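Local structure of LRR receptor-like serine/threonine-protein kinase RGI3 (Arabidopsis thaliana, 5HZ0) at residues 14-19 with 38-43. The protein acts in the plasma membrane as a receptor kinase for RGF peptide hormones, which maintain the root stem cell niche, and pairs with SERK co-receptors once peptide binds. The protein carries 5 engineered substitutions. Sequence-based numbering, arbitrary orientation.
Sequences VSEIQL and SLTSLT
Ile17 holds CG1 anti to its carbonyl carbon (chi1 -67°), and Leu39 turns CG away from its own backbone N (chi1 180°), which brings Ile17 CG1 to 3.5 Å from Leu39 CD1. The two side chains cross at about a right angle. Leu42 runs alongside Ile17 on the same face and brings CD1 to 3.7 Å from Ile17 CB. Leu36 also touches Ile17 and Val14 there. On the other face, Glu16 lays its CG against Ser41 CB at 3.7 Å. Gln18 and Thr43 lie side by side on this same face, with Gln18 OE1 3.7 Å from Thr43 OG1.

The backbones form a parallel pair. Ile17 N bonds to Ser41 O at 2.9 Å, Thr43 N to Ile17 O, and Leu19 N to Thr43 O. This is the leucine-rich repeat solenoid of the ectodomain: strands of successive repeats stack in parallel, and leucines point into the core. The contact lies at the N-terminal end, where strand 6-8 runs antiparallel along the outer edge of 14-19. Ser15 and Glu16 together pair with Lys7 of that strand, a classic beta bulge.

In the bulge, Ser15 O accepts Ser41 N at 3.3 Å, in the carbonyl plane. Thr40 N approaches the same oxygen, but is modelled too close to be taken at face value. Ser38 OG donates to Val14 O at 2.8 Å, tilted 23° from the carbonyl plane. An alanine here would lack the hydroxyl, and the turn before Leu39 would probably lose its side-chain tie to the start of strand 14-19. Thr40 OG1 bonds to Glu62 O, towards the next repeat.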
loop_
_atom_site.group_PDB
_atom_site.type_symbol
_atom_site.label_atom_id
_atom_site.label_comp_id
_atom_site.label_asym_id
_atom_site.label_seq_id
_atom_site.Cartn_x
_atom_site.Cartn_y
_atom_site.Cartn_z
ATOM N N VAL A 14 -25.455 -34.327 35.906
ATOM C CA VAL A 14 -24.822 -33.191 35.237
ATOM C C VAL A 14 -24.422 -33.495 33.788
ATOM O O VAL A 14 -23.791 -34.511 33.487
ATOM C CB VAL A 14 -23.643 -32.613 36.044
ATOM C CG1 VAL A 14 -22.850 -31.616 35.205
ATOM C CG2 VAL A 14 -24.166 -31.950 37.310
ATOM N N SER A 15 -24.809 -32.578 32.909
ATOM C CA SER A 15 -24.820 -32.785 31.473
ATOM C C SER A 15 -23.869 -31.812 30.796
ATOM O O SER A 15 -22.975 -32.217 30.066
ATOM C CB SER A 15 -26.237 -32.575 30.941
ATOM O OG SER A 15 -26.467 -33.320 29.760
ATOM N N GLU A 16 -24.116 -30.521 30.991
ATOM C CA GLU A 16 -23.352 -29.486 30.311
ATOM C C GLU A 16 -22.798 -28.449 31.280
ATOM O O GLU A 16 -23.503 -27.977 32.171
ATOM C CB GLU A 16 -24.223 -28.803 29.254
ATOM C CG GLU A 16 -24.859 -29.780 28.271
ATOM C CD GLU A 16 -25.702 -29.092 27.213
ATOM O OE1 GLU A 16 -26.314 -29.797 26.380
ATOM O OE2 GLU A 16 -25.749 -27.845 27.215
ATOM N N ILE A 17 -21.526 -28.109 31.097
ATOM C CA ILE A 17 -20.880 -27.038 31.848
ATOM C C ILE A 17 -20.475 -25.935 30.885
ATOM O O ILE A 17 -19.822 -26.202 29.880
ATOM C CB ILE A 17 -19.604 -27.528 32.562
ATOM C CG1 ILE A 17 -19.947 -28.527 33.668
ATOM C CG2 ILE A 17 -18.817 -26.353 33.139
ATOM C CD1 ILE A 17 -18.722 -29.194 34.254
ATOM N N GLN A 18 -20.878 -24.702 31.177
ATOM C CA GLN A 18 -20.488 -23.566 30.353
ATOM C C GLN A 18 -20.134 -22.297 31.129
ATOM O O GLN A 18 -20.954 -21.775 31.893
ATOM C CB GLN A 18 -21.570 -23.245 29.332
ATOM C CG GLN A 18 -21.375 -21.887 28.709
ATOM C CD GLN A 18 -21.863 -21.836 27.294
ATOM O OE1 GLN A 18 -22.000 -22.870 26.639
ATOM N NE2 GLN A 18 -22.132 -20.631 26.803
ATOM N N LEU A 19 -18.913 -21.808 30.916
ATOM C CA LEU A 19 -18.473 -20.525 31.459
ATOM C C LEU A 19 -17.643 -19.751 30.433
ATOM O O LEU A 19 -16.623 -20.249 29.957
ATOM C CB LEU A 19 -17.645 -20.737 32.732
ATOM C CG LEU A 19 -18.332 -21.422 33.920
ATOM C CD1 LEU A 19 -17.411 -22.468 34.523
ATOM C CD2 LEU A 19 -18.770 -20.411 34.982
ATOM N N SER A 38 -20.971 -38.110 33.686
ATOM C CA SER A 38 -22.041 -38.050 32.689
ATOM C C SER A 38 -22.053 -36.780 31.818
ATOM O O SER A 38 -22.940 -36.614 30.985
ATOM C CB SER A 38 -23.407 -38.240 33.353
ATOM O OG SER A 38 -23.659 -37.196 34.273
ATOM N N LEU A 39 -21.083 -35.890 32.014
ATOM C CA LEU A 39 -21.019 -34.611 31.291
ATOM C C LEU A 39 -20.864 -34.784 29.775
ATOM O O LEU A 39 -19.925 -35.434 29.307
ATOM C CB LEU A 39 -19.849 -33.778 31.829
ATOM C CG LEU A 39 -19.555 -32.395 31.247
ATOM C CD1 LEU A 39 -20.573 -31.383 31.715
ATOM C CD2 LEU A 39 -18.157 -31.945 31.641
ATOM N N THR A 40 -21.801 -34.213 29.016
ATOM C CA THR A 40 -21.763 -34.294 27.556
ATOM C C THR A 40 -21.083 -33.115 26.827
ATOM O O THR A 40 -20.627 -33.253 25.685
ATOM C CB THR A 40 -23.207 -34.481 27.003
ATOM O OG1 THR A 40 -23.219 -35.535 26.034
ATOM C CG2 THR A 40 -23.746 -33.191 26.374
ATOM N N SER A 41 -20.995 -31.969 27.497
ATOM C CA SER A 41 -20.541 -30.741 26.846
ATOM C C SER A 41 -19.737 -29.861 27.801
ATOM O O SER A 41 -20.208 -29.542 28.884
ATOM C CB SER A 41 -21.748 -29.989 26.277
ATOM O OG SER A 41 -21.394 -28.714 25.780
ATOM N N LEU A 42 -18.532 -29.464 27.404
ATOM C CA LEU A 42 -17.683 -28.666 28.289
ATOM C C LEU A 42 -17.112 -27.419 27.615
ATOM O O LEU A 42 -16.264 -27.516 26.723
ATOM C CB LEU A 42 -16.547 -29.520 28.854
ATOM C CG LEU A 42 -15.583 -28.768 29.778
ATOM C CD1 LEU A 42 -16.349 -28.099 30.908
ATOM C CD2 LEU A 42 -14.487 -29.687 30.326
ATOM N N THR A 43 -17.571 -26.253 28.061
ATOM C CA THR A 43 -17.077 -24.995 27.531
ATOM C C THR A 43 -16.486 -24.162 28.646
ATOM O O THR A 43 -17.212 -23.605 29.472
ATOM C CB THR A 43 -18.218 -24.170 26.919
ATOM O OG1 THR A 43 -19.071 -25.022 26.150
ATOM C CG2 THR A 43 -17.675 -23.063 26.036
#